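Local atomic coordinates of cytosol aminopeptidase (Staphylococcus aureus subsp. aureus, PDB entry 3KZW), a protein that probably removes single residues from the amino-terminal end of peptides, as expected of a metal-dependent cytosol (leucyl) aminopeptidase that assembles from six chains. Residues I190-S195 and S321-P326; N225-T230 and I316-S321; A276-V281 and V509-Q514; V330-C335 and A373-Y378. All blocks are in the same frame, centred on the assembly; numbering follows the deposited sequence.

The four contacts run from the side of the catalytic domain near the N-terminal domain into its central mixed sheet. Contacts 1 and 2, with centres about 11 Å apart, both use helix 308-322 and share Ser321. Contact 3 adjoins both: Glu192 OE2 forms a 2.8 Å salt bridge with Lys513 NZ, and Ile316 CG2 lies 3.8 Å from Leu280 CD1. Contact 4, about 16 Å from contact 3 between centres, reaches the same sheet through strand 328-338, where Leu280 N is 2.9 Å from Val330 O, a probable hydrogen bond. Contacts 1 and 4 are about 26 Å apart by their centres. The sodium-binding residues, Thr470 with Gly474 and Gly485 with Thr488, lie outside all four pairs of segments.

Contact 1 of 4, residues I190-S195 and S321-P326; sequences IHEGIS and SRLQLP
Leu323 pushes one methyl, CD2, into the helical surface between Glu192 and Ser195, and this is the closely packed part of the contact. The methyl is 3.6 Å from CG of Glu192, whose aliphatic chain crosses the leucine at about a right angle, and 3.4 Å from Ser195 OG. That hydroxyl is already engaged: with chi1 at 59° it curls back over its own helix and donates to Glu192 O, one turn earlier, at 2.9 Å, approaching from above the carbonyl plane. The buried serine can therefore pack against a methyl group with its proton satisfied. The solvent side is carried by the exposed Arg322. With its chain bent at chi3 (72°), it sets one face of its guanidinium over Ser195 CB, which stands 3.5 Å above the plane and off toward the rim. Its NH2 hydrogen-bonds to Gln198 OE1, which lies a little farther along the helix of Ser195. The carboxylate of Glu192 likewise turns to an outside partner, forming a salt bridge with Lys513. Just beyond Leu323, a Schellman motif with Gln324 at its positive-phi position closes helix 308-322. Helix 188-208 lies between the end of helix 308-322, met by Glu192 and Ser195, and helix 144-157 with strand 25-29, on which Ile190 and Ile194 pack.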
loop_
_atom_site.group_PDB
_atom_site.type_symbol
_atom_site.label_atom_id
_atom_site.label_comp_id
_atom_site.label_asym_id
_atom_site.label_seq_id
_atom_site.Cartn_x
_atom_site.Cartn_y
_atom_site.Cartn_z
ATOM N N ILE A 190 -34.967 6.474 40.737
ATOM C CA ILE A 190 -34.258 5.249 40.375
ATOM C C ILE A 190 -34.994 4.526 39.244
ATOM O O ILE A 190 -34.376 4.119 38.259
ATOM C CB ILE A 190 -34.054 4.312 41.593
ATOM C CG1 ILE A 190 -33.217 5.013 42.669
ATOM C CG2 ILE A 190 -33.388 3.002 41.171
ATOM C CD1 ILE A 190 -33.184 4.301 44.011
ATOM N N HIS A 191 -36.312 4.388 39.385
ATOM C CA HIS A 191 -37.151 3.759 38.358
ATOM C C HIS A 191 -37.098 4.512 37.029
ATOM O O HIS A 191 -37.266 3.916 35.964
ATOM C CB HIS A 191 -38.605 3.631 38.832
ATOM C CG HIS A 191 -38.803 2.640 39.939
ATOM N ND1 HIS A 191 -38.108 1.450 40.011
ATOM C CD2 HIS A 191 -39.639 2.647 41.004
ATOM C CE1 HIS A 191 -38.494 0.778 41.080
ATOM N NE2 HIS A 191 -39.424 1.483 41.700
ATOM N N GLU A 192 -36.870 5.822 37.108
ATOM C CA GLU A 192 -36.670 6.662 35.931
ATOM C C GLU A 192 -35.342 6.323 35.246
ATOM O O GLU A 192 -35.265 6.272 34.017
ATOM C CB GLU A 192 -36.720 8.143 36.325
ATOM C CG GLU A 192 -36.673 9.119 35.150
ATOM C CD GLU A 192 -36.957 10.556 35.552
ATOM O OE1 GLU A 192 -37.778 10.777 36.472
ATOM O OE2 GLU A 192 -36.366 11.466 34.933
ATOM N N GLY A 193 -34.309 6.090 36.051
ATOM C CA GLY A 193 -32.991 5.712 35.548
ATOM C C GLY A 193 -32.981 4.329 34.923
ATOM O O GLY A 193 -32.326 4.109 33.902
ATOM N N ILE A 194 -33.713 3.402 35.541
ATOM C CA ILE A 194 -33.821 2.023 35.060
ATOM C C ILE A 194 -34.412 1.962 33.651
ATOM O O ILE A 194 -33.891 1.252 32.786
ATOM C CB ILE A 194 -34.648 1.142 36.036
ATOM C CG1 ILE A 194 -33.873 0.914 37.338
ATOM C CG2 ILE A 194 -35.010 -0.202 35.397
ATOM C CD1 ILE A 194 -34.713 0.378 38.480
ATOM N N SER A 195 -35.486 2.716 33.427
ATOM C CA SER A 195 -36.163 2.735 32.131
ATOM C C SER A 195 -35.296 3.359 31.036
ATOM O O SER A 195 -35.382 2.959 29.872
ATOM C CB SER A 195 -37.521 3.438 32.230
ATOM O OG SER A 195 -37.376 4.769 32.682
ATOM N N SER A 321 -41.377 7.391 25.702
ATOM C CA SER A 321 -42.715 6.823 25.871
ATOM C C SER A 321 -42.923 6.218 27.258
ATOM O O SER A 321 -43.994 6.369 27.855
ATOM C CB SER A 321 -43.010 5.786 24.784
ATOM O OG SER A 321 -42.147 4.669 24.885
ATOM N N ARG A 322 -41.894 5.541 27.766
ATOM C CA ARG A 322 -41.945 4.931 29.098
ATOM C C ARG A 322 -41.906 5.970 30.212
ATOM O O ARG A 322 -42.437 5.739 31.297
ATOM C CB ARG A 322 -40.819 3.913 29.279
ATOM C CG ARG A 322 -41.115 2.558 28.656
ATOM C CD ARG A 322 -39.936 1.611 28.798
ATOM N NE ARG A 322 -39.750 1.152 30.174
ATOM C CZ ARG A 322 -38.751 0.370 30.581
ATOM N NH1 ARG A 322 -37.831 -0.052 29.719
ATOM N NH2 ARG A 322 -38.672 0.009 31.855
ATOM N N LEU A 323 -41.274 7.108 29.936
ATOM C CA LEU A 323 -41.268 8.232 30.868
ATOM C C LEU A 323 -42.509 9.104 30.694
ATOM O O LEU A 323 -42.744 10.019 31.489
ATOM C CB LEU A 323 -39.996 9.074 30.703
ATOM C CG LEU A 323 -38.649 8.439 31.060
ATOM C CD1 LEU A 323 -37.533 9.457 30.900
ATOM C CD2 LEU A 323 -38.652 7.862 32.468
ATOM N N GLN A 324 -43.295 8.806 29.657
ATOM C CA GLN A 324 -44.521 9.541 29.327
ATOM C C GLN A 324 -44.284 11.050 29.222
ATOM O O GLN A 324 -45.011 11.856 29.814
ATOM C CB GLN A 324 -45.642 9.217 30.325
ATOM C CG GLN A 324 -46.218 7.816 30.175
ATOM C CD GLN A 324 -47.112 7.419 31.334
ATOM O OE1 GLN A 324 -46.771 7.629 32.500
ATOM N NE2 GLN A 324 -48.260 6.833 31.019
ATOM N N LEU A 325 -43.254 11.414 28.460
ATOM C CA LEU A 325 -42.868 12.809 28.273
ATOM C C LEU A 325 -43.873 13.542 27.392
ATOM O O LEU A 325 -44.325 12.995 26.382
ATOM C CB LEU A 325 -41.466 12.908 27.665
ATOM C CG LEU A 325 -40.279 12.312 28.434
ATOM C CD1 LEU A 325 -39.007 12.454 27.616
ATOM C CD2 LEU A 325 -40.101 12.947 29.810
ATOM N N PRO A 326 -44.229 14.785 27.772
ATOM C CA PRO A 326 -45.173 15.584 26.990
ATOM C C PRO A 326 -44.536 16.167 25.723
ATOM O O PRO A 326 -44.436 17.388 25.580
ATOM C CB PRO A 326 -45.585 16.691 27.968
ATOM C CG PRO A 326 -44.425 16.838 28.880
ATOM C CD PRO A 326 -43.803 15.478 29.005
#

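Contact 2 of 4, residues N225-T230 and I316-S321; sequences NHFKNT and IIEAAS
His226 NE2 donates to Glu318 OE1 at 2.8 Å, a histidine-carboxylate hydrogen bond that ties the end of helix 216-226 to helix 308-322 within the catalytic domain. From the histidine side the bond is well aimed: OE1 lies only 11° out of the imidazole plane, and the N-H...O angle is 155°. From the carboxylate side it is not, because the donor arrives from well above the plane of the carboxylate. The ring and carboxylate planes are 55° apart, and Glu318 OE2, although near, has a poor angle for a second bond. A bend at chi2 brings the carboxylate of Glu318 round to the histidine, and the same oxygen, OE1, also lies 3.3 Å from Phe227 CE1. His226 and Phe227, neighbours in the chain, form a T-shaped (edge-to-face) pair, with His226 CD2 3.6 Å above the phenyl plane and over its centre. Beyond this, CZ of the phenyl makes a looser apolar contact with Ile317 CG2. Leu202 of helix 188-208 touches both the His226 and the Glu318 side chains. A type I turn follows directly, and in it Phe227 O receives both Thr230 N and Thr230 OG1 from one face of its carbonyl plane, the hydroxyl at 2.8 Å.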
loop_
_atom_site.group_PDB
_atom_site.type_symbol
_atom_site.label_atom_id
_atom_site.label_comp_id
_atom_site.label_asym_id
_atom_site.label_seq_id
_atom_site.Cartn_x
_atom_site.Cartn_y
_atom_site.Cartn_z
ATOM N N ASN A 225 -43.258 -5.413 16.593
ATOM C CA ASN A 225 -43.602 -6.304 17.703
ATOM C C ASN A 225 -43.300 -5.712 19.077
ATOM O O ASN A 225 -44.029 -5.966 20.038
ATOM C CB ASN A 225 -42.913 -7.663 17.545
ATOM C CG ASN A 225 -43.472 -8.476 16.385
ATOM O OD1 ASN A 225 -44.643 -8.344 16.018
ATOM N ND2 ASN A 225 -42.634 -9.334 15.808
ATOM N N HIS A 226 -42.232 -4.920 19.161
ATOM C CA HIS A 226 -41.835 -4.293 20.416
ATOM C C HIS A 226 -42.838 -3.238 20.881
ATOM O O HIS A 226 -43.186 -3.191 22.061
ATOM C CB HIS A 226 -40.437 -3.685 20.310
ATOM C CG HIS A 226 -40.008 -2.956 21.542
ATOM N ND1 HIS A 226 -39.537 -3.603 22.664
ATOM C CD2 HIS A 226 -39.994 -1.634 21.837
ATOM C CE1 HIS A 226 -39.246 -2.712 23.594
ATOM N NE2 HIS A 226 -39.514 -1.510 23.118
ATOM N N PHE A 227 -43.297 -2.402 19.952
ATOM C CA PHE A 227 -44.229 -1.320 20.271
ATOM C C PHE A 227 -45.699 -1.705 20.088
ATOM O O PHE A 227 -46.583 -0.845 20.157
ATOM C CB PHE A 227 -43.917 -0.080 19.428
ATOM C CG PHE A 227 -42.633 0.608 19.799
ATOM C CD1 PHE A 227 -42.473 1.191 21.053
ATOM C CD2 PHE A 227 -41.592 0.695 18.882
ATOM C CE1 PHE A 227 -41.291 1.837 21.394
ATOM C CE2 PHE A 227 -40.403 1.339 19.213
ATOM C CZ PHE A 227 -40.253 1.912 20.473
ATOM N N LYS A 228 -45.953 -2.995 19.874
ATOM C CA LYS A 228 -47.283 -3.489 19.512
ATOM C C LYS A 228 -48.384 -3.106 20.508
ATOM O O LYS A 228 -49.458 -2.654 20.101
ATOM C CB LYS A 228 -47.255 -5.004 19.283
ATOM C CG LYS A 228 -48.412 -5.515 18.442
ATOM C CD LYS A 228 -48.243 -6.982 18.071
ATOM C CE LYS A 228 -49.466 -7.491 17.315
ATOM N NZ LYS A 228 -49.350 -8.931 16.950
ATOM N N ASN A 229 -48.114 -3.271 21.801
ATOM C CA ASN A 229 -49.109 -2.967 22.835
ATOM C C ASN A 229 -48.878 -1.641 23.568
ATOM O O ASN A 229 -49.335 -1.456 24.703
ATOM C CB ASN A 229 -49.223 -4.131 23.830
ATOM C CG ASN A 229 -49.864 -5.368 23.219
ATOM O OD1 ASN A 229 -50.837 -5.277 22.464
ATOM N ND2 ASN A 229 -49.321 -6.537 23.551
ATOM N N THR A 230 -48.180 -0.718 22.911
ATOM C CA THR A 230 -47.828 0.564 23.523
ATOM C C THR A 230 -48.551 1.733 22.858
ATOM O O THR A 230 -49.323 1.546 21.915
ATOM C CB THR A 230 -46.296 0.822 23.488
ATOM O OG1 THR A 230 -45.861 0.971 22.130
ATOM C CG2 THR A 230 -45.528 -0.319 24.152
ATOM N N ILE A 316 -34.249 6.128 22.133
ATOM C CA ILE A 316 -34.714 7.453 22.563
ATOM C C ILE A 316 -36.241 7.504 22.658
ATOM O O ILE A 316 -36.791 7.994 23.648
ATOM C CB ILE A 316 -34.175 8.584 21.642
ATOM C CG1 ILE A 316 -32.658 8.727 21.800
ATOM C CG2 ILE A 316 -34.845 9.912 21.961
ATOM C CD1 ILE A 316 -31.971 9.448 20.648
ATOM N N ILE A 317 -36.917 6.985 21.633
ATOM C CA ILE A 317 -38.380 6.945 21.606
ATOM C C ILE A 317 -38.924 5.999 22.688
ATOM O O ILE A 317 -39.934 6.300 23.332
ATOM C CB ILE A 317 -38.912 6.581 20.196
ATOM C CG1 ILE A 317 -38.533 7.679 19.195
ATOM C CG2 ILE A 317 -40.427 6.379 20.211
ATOM C CD1 ILE A 317 -38.639 7.278 17.733
ATOM N N GLU A 318 -38.237 4.875 22.895
ATOM C CA GLU A 318 -38.581 3.923 23.952
ATOM C C GLU A 318 -38.530 4.582 25.330
ATOM O O GLU A 318 -39.423 4.370 26.158
ATOM C CB GLU A 318 -37.655 2.698 23.899
ATOM C CG GLU A 318 -37.749 1.738 25.093
ATOM C CD GLU A 318 -39.026 0.896 25.115
ATOM O OE1 GLU A 318 -39.862 1.019 24.197
ATOM O OE2 GLU A 318 -39.192 0.094 26.060
ATOM N N ALA A 319 -37.490 5.381 25.562
ATOM C CA ALA A 319 -37.325 6.091 26.827
ATOM C C ALA A 319 -38.384 7.177 27.002
ATOM O O ALA A 319 -38.976 7.305 28.073
ATOM C CB ALA A 319 -35.933 6.679 26.928
ATOM N N ALA A 320 -38.627 7.942 25.941
ATOM C CA ALA A 320 -39.601 9.031 25.972
ATOM C C ALA A 320 -41.017 8.540 26.270
ATOM O O ALA A 320 -41.759 9.191 27.013
ATOM C CB ALA A 320 -39.566 9.813 24.665
ATOM N N SER A 321 -41.377 7.391 25.702
ATOM C CA SER A 321 -42.715 6.823 25.871
ATOM C C SER A 321 -42.923 6.218 27.258
ATOM O O SER A 321 -43.994 6.369 27.855
ATOM C CB SER A 321 -43.010 5.786 24.784
ATOM O OG SER A 321 -42.147 4.669 24.885
#

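Contact 3 of 4, residues A276-V281 and V509-Q514; sequences APIALV and VQWLKQ
The six-membered ring of the Trp511 indole is approached obliquely by Ile278, whose methyl CD1 is 3.7 Å from CZ3 and 3.9 Å from CH2. The two side chains reach out to meet each other, the indole from helix 505-512 and the isoleucine from strand 278-285. Trp511 has CG anti to its backbone nitrogen (chi1 179°), which carries the ring out from the helix toward the sheet, where it also touches Met388 of strand 386-391. Ile278 CD1 does double duty, since it lies 3.7 Å from Leu512 CD2 as well. Here the leucine and isoleucine chains run antiparallel alongside one another, and the methyl is shared between two consecutive helical residues. Every touching group is buried and apolar, so the contact consists of van der Waals packing. Side chains alternate along the strand: Ile278 and Leu280 face helices 505-512 and 308-322, whereas Ala279 and Val281 pack on helix 368-380. Strand 278-285 runs between strands 328-338 and 386-391, parallel to both. A central sheet covered by helices on its two faces is the layered alpha/beta architecture of the catalytic domain in leucyl aminopeptidases.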
loop_
_atom_site.group_PDB
_atom_site.type_symbol
_atom_site.label_atom_id
_atom_site.label_comp_id
_atom_site.label_asym_id
_atom_site.label_seq_id
_atom_site.Cartn_x
_atom_site.Cartn_y
_atom_site.Cartn_z
ATOM N N ALA A 276 -46.468 20.604 16.097
ATOM C CA ALA A 276 -45.280 20.209 15.342
ATOM C C ALA A 276 -44.375 19.245 16.113
ATOM O O ALA A 276 -43.900 19.572 17.207
ATOM C CB ALA A 276 -44.502 21.448 14.923
ATOM N N PRO A 277 -44.136 18.049 15.541
ATOM C CA PRO A 277 -43.333 17.029 16.207
ATOM C C PRO A 277 -41.831 17.292 16.112
ATOM O O PRO A 277 -41.394 18.167 15.365
ATOM C CB PRO A 277 -43.698 15.753 15.441
ATOM C CG PRO A 277 -44.023 16.218 14.075
ATOM C CD PRO A 277 -44.620 17.596 14.223
ATOM N N ILE A 278 -41.058 16.543 16.891
ATOM C CA ILE A 278 -39.606 16.535 16.773
ATOM C C ILE A 278 -39.221 15.341 15.904
ATOM O O ILE A 278 -39.583 14.201 16.207
ATOM C CB ILE A 278 -38.928 16.463 18.158
ATOM C CG1 ILE A 278 -39.205 17.747 18.943
ATOM C CG2 ILE A 278 -37.424 16.240 18.019
ATOM C CD1 ILE A 278 -39.014 17.618 20.439
ATOM N N ALA A 279 -38.507 15.612 14.814
ATOM C CA ALA A 279 -38.085 14.564 13.888
ATOM C C ALA A 279 -36.751 13.973 14.302
ATOM O O ALA A 279 -35.766 14.692 14.455
ATOM C CB ALA A 279 -38.011 15.093 12.467
ATOM N N LEU A 280 -36.736 12.657 14.490
ATOM C CA LEU A 280 -35.509 11.927 14.778
ATOM C C LEU A 280 -35.235 10.919 13.667
ATOM O O LEU A 280 -35.969 9.942 13.502
ATOM C CB LEU A 280 -35.590 11.236 16.142
ATOM C CG LEU A 280 -35.857 12.096 17.384
ATOM C CD1 LEU A 280 -36.030 11.205 18.604
ATOM C CD2 LEU A 280 -34.753 13.119 17.629
ATOM N N VAL A 281 -34.179 11.177 12.899
ATOM C CA VAL A 281 -33.826 10.358 11.740
ATOM C C VAL A 281 -32.624 9.469 12.054
ATOM O O VAL A 281 -31.630 9.932 12.609
ATOM C CB VAL A 281 -33.538 11.241 10.501
ATOM C CG1 VAL A 281 -33.207 10.389 9.282
ATOM C CG2 VAL A 281 -34.723 12.148 10.207
ATOM N N VAL A 509 -32.529 12.357 25.505
ATOM C CA VAL A 509 -33.572 12.150 26.512
ATOM C C VAL A 509 -33.618 13.326 27.493
ATOM O O VAL A 509 -34.696 13.857 27.790
ATOM C CB VAL A 509 -33.398 10.797 27.261
ATOM C CG1 VAL A 509 -34.262 10.736 28.523
ATOM C CG2 VAL A 509 -33.734 9.637 26.339
ATOM N N GLN A 510 -32.446 13.734 27.970
ATOM C CA GLN A 510 -32.330 14.879 28.867
ATOM C C GLN A 510 -32.855 16.161 28.212
ATOM O O GLN A 510 -33.529 16.961 28.862
ATOM C CB GLN A 510 -30.877 15.051 29.325
ATOM C CG GLN A 510 -30.651 16.131 30.382
ATOM C CD GLN A 510 -31.470 15.912 31.639
ATOM O OE1 GLN A 510 -32.176 16.816 32.090
ATOM N NE2 GLN A 510 -31.386 14.709 32.210
ATOM N N TRP A 511 -32.545 16.335 26.928
ATOM C CA TRP A 511 -33.025 17.474 26.150
ATOM C C TRP A 511 -34.541 17.434 25.968
ATOM O O TRP A 511 -35.211 18.467 26.058
ATOM C CB TRP A 511 -32.326 17.533 24.789
ATOM C CG TRP A 511 -32.789 18.677 23.936
ATOM C CD1 TRP A 511 -32.389 19.980 24.023
ATOM C CD2 TRP A 511 -33.749 18.621 22.874
ATOM N NE1 TRP A 511 -33.037 20.738 23.078
ATOM C CE2 TRP A 511 -33.878 19.931 22.360
ATOM C CE3 TRP A 511 -34.512 17.592 22.305
ATOM C CZ2 TRP A 511 -34.743 20.241 21.301
ATOM C CZ3 TRP A 511 -35.373 17.901 21.252
ATOM C CH2 TRP A 511 -35.480 19.217 20.763
ATOM N N LEU A 512 -35.071 16.239 25.712
ATOM C CA LEU A 512 -36.514 16.039 25.557
ATOM C C LEU A 512 -37.276 16.321 26.846
ATOM O O LEU A 512 -38.415 16.784 26.806
ATOM C CB LEU A 512 -36.819 14.617 25.076
ATOM C CG LEU A 512 -36.529 14.255 23.617
ATOM C CD1 LEU A 512 -36.764 12.771 23.405
ATOM C CD2 LEU A 512 -37.371 15.076 22.646
ATOM N N LYS A 513 -36.641 16.039 27.981
ATOM C CA LYS A 513 -37.220 16.314 29.297
ATOM C C LYS A 513 -37.417 17.806 29.553
ATOM O O LYS A 513 -38.205 18.190 30.418
ATOM C CB LYS A 513 -36.343 15.718 30.402
ATOM C CG LYS A 513 -36.529 14.221 30.628
ATOM C CD LYS A 513 -35.551 13.677 31.670
ATOM C CE LYS A 513 -35.886 14.170 33.076
ATOM N NZ LYS A 513 -34.893 13.698 34.083
ATOM N N GLN A 514 -36.706 18.638 28.794
ATOM C CA GLN A 514 -36.719 20.084 28.993
ATOM C C GLN A 514 -37.603 20.846 27.996
ATOM O O GLN A 514 -37.531 22.076 27.914
ATOM C CB GLN A 514 -35.288 20.626 28.968
ATOM C CG GLN A 514 -34.417 20.120 30.115
ATOM C CD GLN A 514 -32.957 20.531 29.983
ATOM O OE1 GLN A 514 -32.608 21.397 29.174
ATOM N NE2 GLN A 514 -32.096 19.911 30.785
#

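Contact 4 of 4, residues V330-C335 and A373-Y378; sequences VGVLAC and ADAVFY
Val332 reaches from strand 330-335 to two residues of helix 373-378, and its branches can be followed outward from CB. The bond from CA to CB already points at the helix. From there CG1, anti to the backbone nitrogen at chi1 -176°, touches Ala375 CB at 3.8 Å and Tyr378 CD2 at the same distance, filling the angle between residues almost one helical turn apart. The other branch, CG2, meets only Tyr378 across this pair of segments, lying 4.0 Å from CD2. Against the phenol, CG1 sits at the edge of the ring and near its plane, and the two side chains approach obliquely. Two residues along the strand, Ala334 CB faces Ala375 CB at 4.0 Å. With alanine on both sides the backbones come close: the CA atoms of Ala334 and Ala375 are 6.0 Å apart, and the axes of the two short segments approach to 8.1 Å, running nearly antiparallel at 157°. Leu333 points the other way, toward helices 308-322 and 216-226, so the strand is covered on both faces. Polar groups of the helix segment find partners elsewhere. The hydroxyl of Tyr378 hydrogen-bonds to that of Tyr382, and the carboxylate of Asp374 accepts from Leu354 N and Leu250 N. What joins strand to helix here is thus aliphatic and aromatic carbon alone, consistent with cohesion by van der Waals packing and burial of apolar surface, with no directional polar bond between the segments.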
loop_
_atom_site.group_PDB
_atom_site.type_symbol
_atom_site.label_atom_id
_atom_site.label_comp_id
_atom_site.label_asym_id
_atom_site.label_seq_id
_atom_site.Cartn_x
_atom_site.Cartn_y
_atom_site.Cartn_z
ATOM N N VAL A 330 -41.641 12.142 15.820
ATOM C CA VAL A 330 -41.716 11.291 14.642
ATOM C C VAL A 330 -40.321 10.748 14.330
ATOM O O VAL A 330 -39.370 11.510 14.156
ATOM C CB VAL A 330 -42.368 12.008 13.417
ATOM C CG1 VAL A 330 -41.582 13.254 12.996
ATOM C CG2 VAL A 330 -42.522 11.043 12.247
ATOM N N GLY A 331 -40.203 9.426 14.298
ATOM C CA GLY A 331 -38.934 8.767 14.027
ATOM C C GLY A 331 -38.940 8.139 12.652
ATOM O O GLY A 331 -39.869 7.409 12.307
ATOM N N VAL A 332 -37.910 8.435 11.863
ATOM C CA VAL A 332 -37.778 7.875 10.519
ATOM C C VAL A 332 -36.482 7.080 10.420
ATOM O O VAL A 332 -35.397 7.609 10.672
ATOM C CB VAL A 332 -37.817 8.969 9.418
ATOM C CG1 VAL A 332 -37.774 8.341 8.026
ATOM C CG2 VAL A 332 -39.059 9.847 9.567
ATOM N N LEU A 333 -36.608 5.804 10.060
ATOM C CA LEU A 333 -35.457 4.919 9.928
ATOM C C LEU A 333 -35.313 4.430 8.495
ATOM O O LEU A 333 -36.232 3.824 7.940
ATOM C CB LEU A 333 -35.572 3.730 10.890
ATOM C CG LEU A 333 -35.965 4.005 12.345
ATOM C CD1 LEU A 333 -36.132 2.697 13.086
ATOM C CD2 LEU A 333 -34.953 4.897 13.054
ATOM N N ALA A 334 -34.158 4.716 7.898
ATOM C CA ALA A 334 -33.835 4.234 6.560
ATOM C C ALA A 334 -32.982 2.983 6.680
ATOM O O ALA A 334 -31.796 3.063 7.004
ATOM C CB ALA A 334 -33.111 5.307 5.767
ATOM N N CYS A 335 -33.597 1.829 6.426
ATOM C CA CYS A 335 -32.936 0.537 6.607
ATOM C C CYS A 335 -32.598 -0.121 5.279
ATOM O O CYS A 335 -33.455 -0.231 4.409
ATOM C CB CYS A 335 -33.814 -0.396 7.438
ATOM S SG CYS A 335 -34.396 0.329 8.984
ATOM N N ALA A 373 -30.609 11.167 3.237
ATOM C CA ALA A 373 -31.179 12.192 2.364
ATOM C C ALA A 373 -32.664 11.951 2.086
ATOM O O ALA A 373 -33.477 12.871 2.202
ATOM C CB ALA A 373 -30.398 12.267 1.066
ATOM N N ASP A 374 -33.007 10.713 1.725
ATOM C CA ASP A 374 -34.395 10.330 1.471
ATOM C C ASP A 374 -35.225 10.370 2.750
ATOM O O ASP A 374 -36.384 10.787 2.732
ATOM C CB ASP A 374 -34.470 8.939 0.829
ATOM C CG ASP A 374 -34.346 8.977 -0.695
ATOM O OD1 ASP A 374 -34.246 10.077 -1.282
ATOM O OD2 ASP A 374 -34.359 7.892 -1.313
ATOM N N ALA A 375 -34.619 9.950 3.857
ATOM C CA ALA A 375 -35.296 9.918 5.148
ATOM C C ALA A 375 -35.548 11.322 5.705
ATOM O O ALA A 375 -36.616 11.590 6.260
ATOM C CB ALA A 375 -34.507 9.075 6.138
ATOM N N VAL A 376 -34.565 12.211 5.551
ATOM C CA VAL A 376 -34.678 13.594 6.020
ATOM C C VAL A 376 -35.768 14.341 5.250
ATOM O O VAL A 376 -36.590 15.040 5.851
ATOM C CB VAL A 376 -33.318 14.353 5.956
ATOM C CG1 VAL A 376 -33.516 15.858 6.065
ATOM C CG2 VAL A 376 -32.388 13.872 7.059
ATOM N N PHE A 377 -35.781 14.175 3.928
ATOM C CA PHE A 377 -36.799 14.802 3.086
ATOM C C PHE A 377 -38.198 14.311 3.451
ATOM O O PHE A 377 -39.145 15.098 3.500
ATOM C CB PHE A 377 -36.515 14.570 1.597
ATOM C CG PHE A 377 -37.386 15.384 0.683
ATOM C CD1 PHE A 377 -37.080 16.716 0.410
ATOM C CD2 PHE A 377 -38.521 14.827 0.103
ATOM C CE1 PHE A 377 -37.892 17.482 -0.429
ATOM C CE2 PHE A 377 -39.341 15.587 -0.739
ATOM C CZ PHE A 377 -39.024 16.915 -1.005
ATOM N N TYR A 378 -38.315 13.011 3.712
ATOM C CA TYR A 378 -39.575 12.416 4.151
ATOM C C TYR A 378 -39.996 12.929 5.528
ATOM O O TYR A 378 -41.174 13.188 5.762
ATOM C CB TYR A 378 -39.482 10.887 4.151
ATOM C CG TYR A 378 -40.719 10.190 4.675
ATOM C CD1 TYR A 378 -41.879 10.110 3.902
ATOM C CD2 TYR A 378 -40.728 9.605 5.940
ATOM C CE1 TYR A 378 -43.019 9.471 4.379
ATOM C CE2 TYR A 378 -41.863 8.963 6.427
ATOM C CZ TYR A 378 -43.002 8.899 5.641
ATOM O OH TYR A 378 -44.123 8.265 6.117
#